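Local coordinates for protein zinc-finger (Saccharomonospora viridis, PDB 3RMQ) that is of unknown function but binds a zinc ion through one histidine and three cysteines, as a member of a zinc-finger family, at residues H24-G29 and V40-E45. The protein carries 1 engineered substitution. Numbering follows the deposited sequence. Where two conformers were deposited one is given.
Sequences HRVQAG and VTPQTE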
loop_
_atom_site.group_PDB
_atom_site.type_symbol
_atom_site.label_atom_id
_atom_site.label_comp_id
_atom_site.label_asym_id
_atom_site.label_seq_id
_atom_site.Cartn_x
_atom_site.Cartn_y
_atom_site.Cartn_z
ATOM N N HIS A 24 -3.020 12.723 -7.504
ATOM C CA HIS A 24 -3.613 13.341 -6.332
ATOM C C HIS A 24 -2.709 14.341 -5.646
ATOM O O HIS A 24 -1.485 14.191 -5.657
ATOM C CB HIS A 24 -4.010 12.281 -5.303
ATOM C CG HIS A 24 -4.925 11.245 -5.852
ATOM N ND1 HIS A 24 -6.282 11.451 -5.977
ATOM C CD2 HIS A 24 -4.678 10.009 -6.350
ATOM C CE1 HIS A 24 -6.834 10.370 -6.508
ATOM N NE2 HIS A 24 -5.883 9.484 -6.746
ATOM N N ARG A 25 -3.354 15.330 -5.027
ATOM C CA ARG A 25 -2.727 16.236 -4.063
ATOM C C ARG A 25 -3.383 15.956 -2.743
ATOM O O ARG A 25 -4.603 16.023 -2.661
ATOM C CB ARG A 25 -3.083 17.668 -4.429
ATOM C CG ARG A 25 -1.913 18.562 -4.649
ATOM C CD ARG A 25 -2.320 19.813 -5.416
ATOM N NE ARG A 25 -1.287 20.157 -6.383
ATOM C CZ ARG A 25 -1.318 21.220 -7.180
ATOM N NH1 ARG A 25 -0.316 21.435 -8.019
ATOM N NH2 ARG A 25 -2.343 22.067 -7.139
ATOM N N VAL A 26 -2.617 15.698 -1.692
ATOM C CA VAL A 26 -3.208 15.418 -0.387
ATOM C C VAL A 26 -3.619 16.668 0.389
ATOM O O VAL A 26 -2.897 17.657 0.359
ATOM C CB VAL A 26 -2.174 14.673 0.509
ATOM C CG1 VAL A 26 -2.646 14.655 1.948
ATOM C CG2 VAL A 26 -1.970 13.318 -0.008
ATOM N N GLN A 27 -4.731 16.601 1.136
ATOM C CA GLN A 27 -5.204 17.743 1.926
ATOM C C GLN A 27 -6.158 17.217 2.978
ATOM O O GLN A 27 -6.929 16.282 2.716
ATOM C CB GLN A 27 -5.915 18.752 1.036
ATOM C CG GLN A 27 -6.757 19.776 1.795
ATOM C CD GLN A 27 -7.811 20.415 0.896
ATOM O OE1 GLN A 27 -7.480 20.990 -0.143
ATOM N NE2 GLN A 27 -9.089 20.268 1.266
ATOM N N ALA A 28 -6.112 17.791 4.177
ATOM C CA ALA A 28 -6.935 17.268 5.261
ATOM C C ALA A 28 -8.392 17.297 4.811
ATOM O O ALA A 28 -8.816 18.262 4.191
ATOM C CB ALA A 28 -6.751 18.106 6.517
ATOM N N GLY A 29 -9.157 16.247 5.106
ATOM C CA GLY A 29 -10.575 16.238 4.773
ATOM C C GLY A 29 -10.908 15.968 3.310
ATOM O O GLY A 29 -12.079 15.920 2.955
ATOM N N VAL A 40 -9.422 7.056 0.599
ATOM C CA VAL A 40 -9.272 7.346 2.030
ATOM C C VAL A 40 -9.123 8.863 2.221
ATOM O O VAL A 40 -8.759 9.560 1.275
ATOM C CB VAL A 40 -8.017 6.638 2.614
ATOM C CG1 VAL A 40 -8.235 5.066 2.669
ATOM C CG2 VAL A 40 -6.803 7.002 1.783
ATOM N N THR A 41 -9.351 9.357 3.438
ATOM C CA THR A 41 -9.302 10.806 3.702
ATOM C C THR A 41 -8.463 11.044 4.944
ATOM O O THR A 41 -8.810 10.536 6.004
ATOM C CB THR A 41 -10.722 11.390 3.949
ATOM O OG1 THR A 41 -11.545 11.148 2.809
ATOM C CG2 THR A 41 -10.663 12.876 4.220
ATOM N N PRO A 42 -7.358 11.809 4.819
ATOM C CA PRO A 42 -6.522 12.120 5.984
ATOM C C PRO A 42 -7.300 12.943 7.000
ATOM O O PRO A 42 -8.068 13.858 6.595
ATOM C CB PRO A 42 -5.370 12.950 5.396
ATOM C CG PRO A 42 -5.380 12.684 3.952
ATOM C CD PRO A 42 -6.799 12.370 3.570
ATOM N N GLN A 43 -7.158 12.595 8.285
ATOM C CA GLN A 43 -7.875 13.276 9.387
ATOM C C GLN A 43 -6.897 13.698 10.473
ATOM O O GLN A 43 -6.050 12.912 10.893
ATOM C CB GLN A 43 -8.916 12.356 10.039
ATOM C CG GLN A 43 -10.182 12.101 9.240
ATOM C CD GLN A 43 -11.185 11.275 10.032
ATOM O OE1 GLN A 43 -11.053 11.103 11.248
ATOM N NE2 GLN A 43 -12.184 10.760 9.352
ATOM N N THR A 44 -7.057 14.915 10.978
ATOM C CA THR A 44 -6.132 15.389 11.983
ATOM C C THR A 44 -6.229 14.571 13.265
ATOM O O THR A 44 -5.225 14.340 13.920
ATOM C CB THR A 44 -6.385 16.864 12.267
ATOM O OG1 THR A 44 -6.205 17.580 11.045
ATOM C CG2 THR A 44 -5.396 17.364 13.303
ATOM N N GLU A 45 -7.436 14.129 13.625
ATOM C CA GLU A 45 -7.626 13.361 14.862
ATOM C C GLU A 45 -6.877 12.039 14.848
ATOM O O GLU A 45 -6.592 11.482 15.891
ATOM C CB GLU A 45 -9.128 13.042 15.059
ATOM C CG GLU A 45 -9.978 14.295 15.284
ATOM C CD GLU A 45 -10.566 14.932 13.981
ATOM O OE1 GLU A 45 -10.023 14.723 12.847
ATOM O OE2 GLU A 45 -11.568 15.694 14.124
#
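Two surface loops of the zinc-finger domain, whose metal is held by one histidine and three cysteines, meet here: 24-29, between strands 15-20 and 32-33, and the segment 40-45, which leads out of strand 39-40. P42 and G29 together supply about half of the 214 Å² buried between them. A single backbone hydrogen bond joins the loops, from G29 N to P42 O at 3.0 Å, and it is almost straight at the hydrogen (175°). Glycine suits its place because the chain turns there with phi at 77°, readily adopted without a side chain. Proline, which has no amide N-H to give, joins in through its carbonyl and its ring. P42 is buried; its ring faces loop 24-29 and is also touched by Q10 of strand 7-12 and F32 of strand 32-33. V26 adds an apolar branch: with CG1 anti to the backbone N (chi1 167°), this methyl lies 3.9 Å from P42 CG. V26 also touches Y19 of strand 15-20 and Q10, and its side chain is about 12 Å from the zinc ion, well beyond the coordination shell. Beside the hydrogen bond, the methyl of T41 meets the glycine backbone, its CG2 an unusually short 3.2 Å from G29 C, a distance to be read with caution.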